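Local coordinates for Sso-CP2 metallo-carboxypetidase (Sulfolobus solfataricus, PDB 4MMO), which probably acts as a zinc-dependent carboxypeptidase of the M20 family, removing residues from the carboxyl end of peptides, at residues Lys357-Ser362 and Ser397-Gly402. Numbering follows the deposited sequence.
Sequences KAMIES and SAIGAG
Met359 reaches from helix 354-367 to Ala398 and Ile399, and its side chain makes all the contacts on the helix side. The first torsion (chi1 -159°) sets CG anti to the backbone N, sending the chain off the helix toward the 397-402 loop; bends at chi2 and chi3 then carry SD on to the loop and turn CE aside, leaving the sulfur against two neighbours. Met359 SD lies 3.6 Å from Ala398 CB and 3.6 Å from Ile399 CG1. The gap between Met359 CG and Ala398 CB is modelled too short to be trusted.

Ala398 points its methyl at the helix, a small group suited to a place where the long methionine comes close to the loop. Ile399 meets Met359 with the CG1-CD1 branch, which crosses the methionine chain at about a right angle; CD1 stands 3.8 Å from Met359 SD and 4.1 Å from Met359 CE. The flexible, unbranched methionine can fit its shape to this stiffer, branched neighbour. All three touching residues are buried. Phe430 of helix 417-433 and Ile175 of strand 174-176 also pack on Met359. This is hydrophobic-core packing of a helix against the loop that follows strand 395-396 of the mixed sheet in the zinc-binding M20 peptidase fold.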
ATOM      1  N   LYS A 357     -27.641 -34.994   9.255  1.00 45.50           N
ATOM      2  CA  LYS A 357     -28.958 -35.471   8.854  1.00 39.33           C
ATOM      3  C   LYS A 357     -30.046 -34.713   9.593  1.00 35.09           C
ATOM      4  O   LYS A 357     -30.970 -34.192   8.975  1.00 33.13           O
ATOM      5  CB  LYS A 357     -29.086 -36.975   9.121  1.00 43.72           C
ATOM      6  CG  LYS A 357     -28.437 -37.846   8.057  1.00 44.94           C
ATOM      7  CD  LYS A 357     -28.302 -39.290   8.522  1.00 63.47           C
ATOM      8  CE  LYS A 357     -28.172 -40.248   7.347  1.00 68.82           C
ATOM      9  NZ  LYS A 357     -27.955 -41.651   7.794  1.00 82.52           N
ATOM     10  N   ALA A 358     -29.926 -34.645  10.917  1.00 31.89           N
ATOM     11  CA  ALA A 358     -30.884 -33.909  11.741  1.00 35.93           C
ATOM     12  C   ALA A 358     -30.997 -32.456  11.285  1.00 36.92           C
ATOM     13  O   ALA A 358     -32.066 -31.852  11.341  1.00 39.69           O
ATOM     14  CB  ALA A 358     -30.473 -33.970  13.201  1.00 32.30           C
ATOM     15  N   MET A 359     -29.885 -31.902  10.819  1.00 36.81           N
ATOM     16  CA  MET A 359     -29.846 -30.512  10.389  1.00 45.87           C
ATOM     17  C   MET A 359     -30.551 -30.326   9.036  1.00 42.12           C
ATOM     18  O   MET A 359     -31.332 -29.394   8.856  1.00 31.18           O
ATOM     19  CB  MET A 359     -28.388 -30.056  10.307  1.00 36.52           C
ATOM     20  CG  MET A 359     -28.191 -28.566  10.359  1.00 58.49           C
ATOM     21  SD  MET A 359     -28.670 -27.781  11.919  1.00 41.92           S
ATOM     22  CE  MET A 359     -27.335 -28.276  13.000  1.00 61.48           C
ATOM     23  N   ILE A 360     -30.279 -31.221   8.092  1.00 38.94           N
ATOM     24  CA  ILE A 360     -30.949 -31.195   6.792  1.00 39.39           C
ATOM     25  C   ILE A 360     -32.468 -31.343   6.921  1.00 39.71           C
ATOM     26  O   ILE A 360     -33.229 -30.619   6.282  1.00 38.94           O
ATOM     27  CB  ILE A 360     -30.409 -32.304   5.863  1.00 50.53           C
ATOM     28  CG1 ILE A 360     -28.989 -31.952   5.415  1.00 30.01           C
ATOM     29  CG2 ILE A 360     -31.321 -32.494   4.635  1.00 40.83           C
ATOM     30  CD1 ILE A 360     -28.301 -33.024   4.587  1.00 32.41           C
ATOM     31  N   GLU A 361     -32.909 -32.285   7.744  1.00 35.46           N
ATOM     32  CA  GLU A 361     -34.331 -32.588   7.847  1.00 38.87           C
ATOM     33  C   GLU A 361     -35.080 -31.460   8.558  1.00 29.68           C
ATOM     34  O   GLU A 361     -36.169 -31.063   8.136  1.00 37.53           O
ATOM     35  CB  GLU A 361     -34.539 -33.930   8.561  1.00 40.76           C
ATOM     36  CG  GLU A 361     -36.001 -34.373   8.667  1.00 68.46           C
ATOM     37  CD  GLU A 361     -36.178 -35.689   9.418  1.00 71.90           C
ATOM     38  OE1 GLU A 361     -37.186 -35.825  10.144  1.00 54.55           O
ATOM     39  OE2 GLU A 361     -35.316 -36.586   9.289  1.00 52.11           O
ATOM     40  N   SER A 362     -34.493 -30.933   9.628  1.00 34.83           N
ATOM     41  CA  SER A 362     -35.106 -29.824  10.356  1.00 35.24           C
ATOM     42  C   SER A 362     -35.211 -28.578   9.483  1.00 37.43           C
ATOM     43  O   SER A 362     -36.222 -27.873   9.512  1.00 39.17           O
ATOM     44  CB  SER A 362     -34.316 -29.504  11.629  1.00 38.57           C
ATOM     45  OG  SER A 362     -32.957 -29.235  11.338  1.00 36.48           O
ATOM     46  N   SER A 397     -21.848 -26.792  10.106  1.00 39.54           N
ATOM     47  CA  SER A 397     -22.188 -25.394  10.311  1.00 46.99           C
ATOM     48  C   SER A 397     -23.524 -25.106   9.647  1.00 52.15           C
ATOM     49  O   SER A 397     -23.627 -25.053   8.419  1.00 47.15           O
ATOM     50  CB  SER A 397     -21.108 -24.476   9.747  1.00 40.03           C
ATOM     51  OG  SER A 397     -21.360 -23.131  10.119  1.00 51.21           O
ATOM     52  N   ALA A 398     -24.547 -24.925  10.473  1.00 49.75           N
ATOM     53  CA  ALA A 398     -25.895 -24.699   9.984  1.00 57.39           C
ATOM     54  C   ALA A 398     -26.728 -24.029  11.061  1.00 44.14           C
ATOM     55  O   ALA A 398     -26.355 -24.051  12.232  1.00 41.38           O
ATOM     56  CB  ALA A 398     -26.518 -26.006   9.605  1.00 42.71           C
ATOM     57  N   ILE A 399     -27.883 -23.512  10.644  1.00 42.29           N
ATOM     58  CA  ILE A 399     -28.738 -22.613  11.425  1.00 43.04           C
ATOM     59  C   ILE A 399     -28.194 -21.200  11.292  1.00 45.15           C
ATOM     60  O   ILE A 399     -27.016 -20.956  11.546  1.00 55.37           O
ATOM     61  CB  ILE A 399     -28.870 -22.990  12.918  1.00 46.34           C
ATOM     62  CG1 ILE A 399     -29.314 -24.450  13.067  1.00 47.53           C
ATOM     63  CG2 ILE A 399     -29.865 -22.060  13.602  1.00 30.07           C
ATOM     64  CD1 ILE A 399     -29.238 -24.978  14.485  1.00 44.56           C
ATOM     65  N   GLY A 400     -29.054 -20.274  10.883  1.00 48.94           N
ATOM     66  CA  GLY A 400     -28.645 -18.895  10.691  1.00 45.23           C
ATOM     67  C   GLY A 400     -29.799 -17.918  10.740  1.00 48.94           C
ATOM     68  O   GLY A 400     -30.816 -18.098  10.066  1.00 57.25           O
ATOM     69  N   ALA A 401     -29.636 -16.876  11.549  1.00 35.17           N
ATOM     70  CA  ALA A 401     -30.638 -15.828  11.658  1.00 36.51           C
ATOM     71  C   ALA A 401     -30.558 -14.896  10.454  1.00 48.17           C
ATOM     72  O   ALA A 401     -31.513 -14.182  10.144  1.00 62.63           O
ATOM     73  CB  ALA A 401     -30.431 -15.051  12.936  1.00 48.94           C
ATOM     74  N   GLY A 402     -29.414 -14.911   9.776  1.00 49.84           N
ATOM     75  CA  GLY A 402     -29.166 -14.001   8.674  1.00 60.31           C
ATOM     76  C   GLY A 402     -29.420 -14.599   7.308  1.00 67.58           C
ATOM     77  O   GLY A 402     -29.966 -15.696   7.180  1.00 70.49           O
TER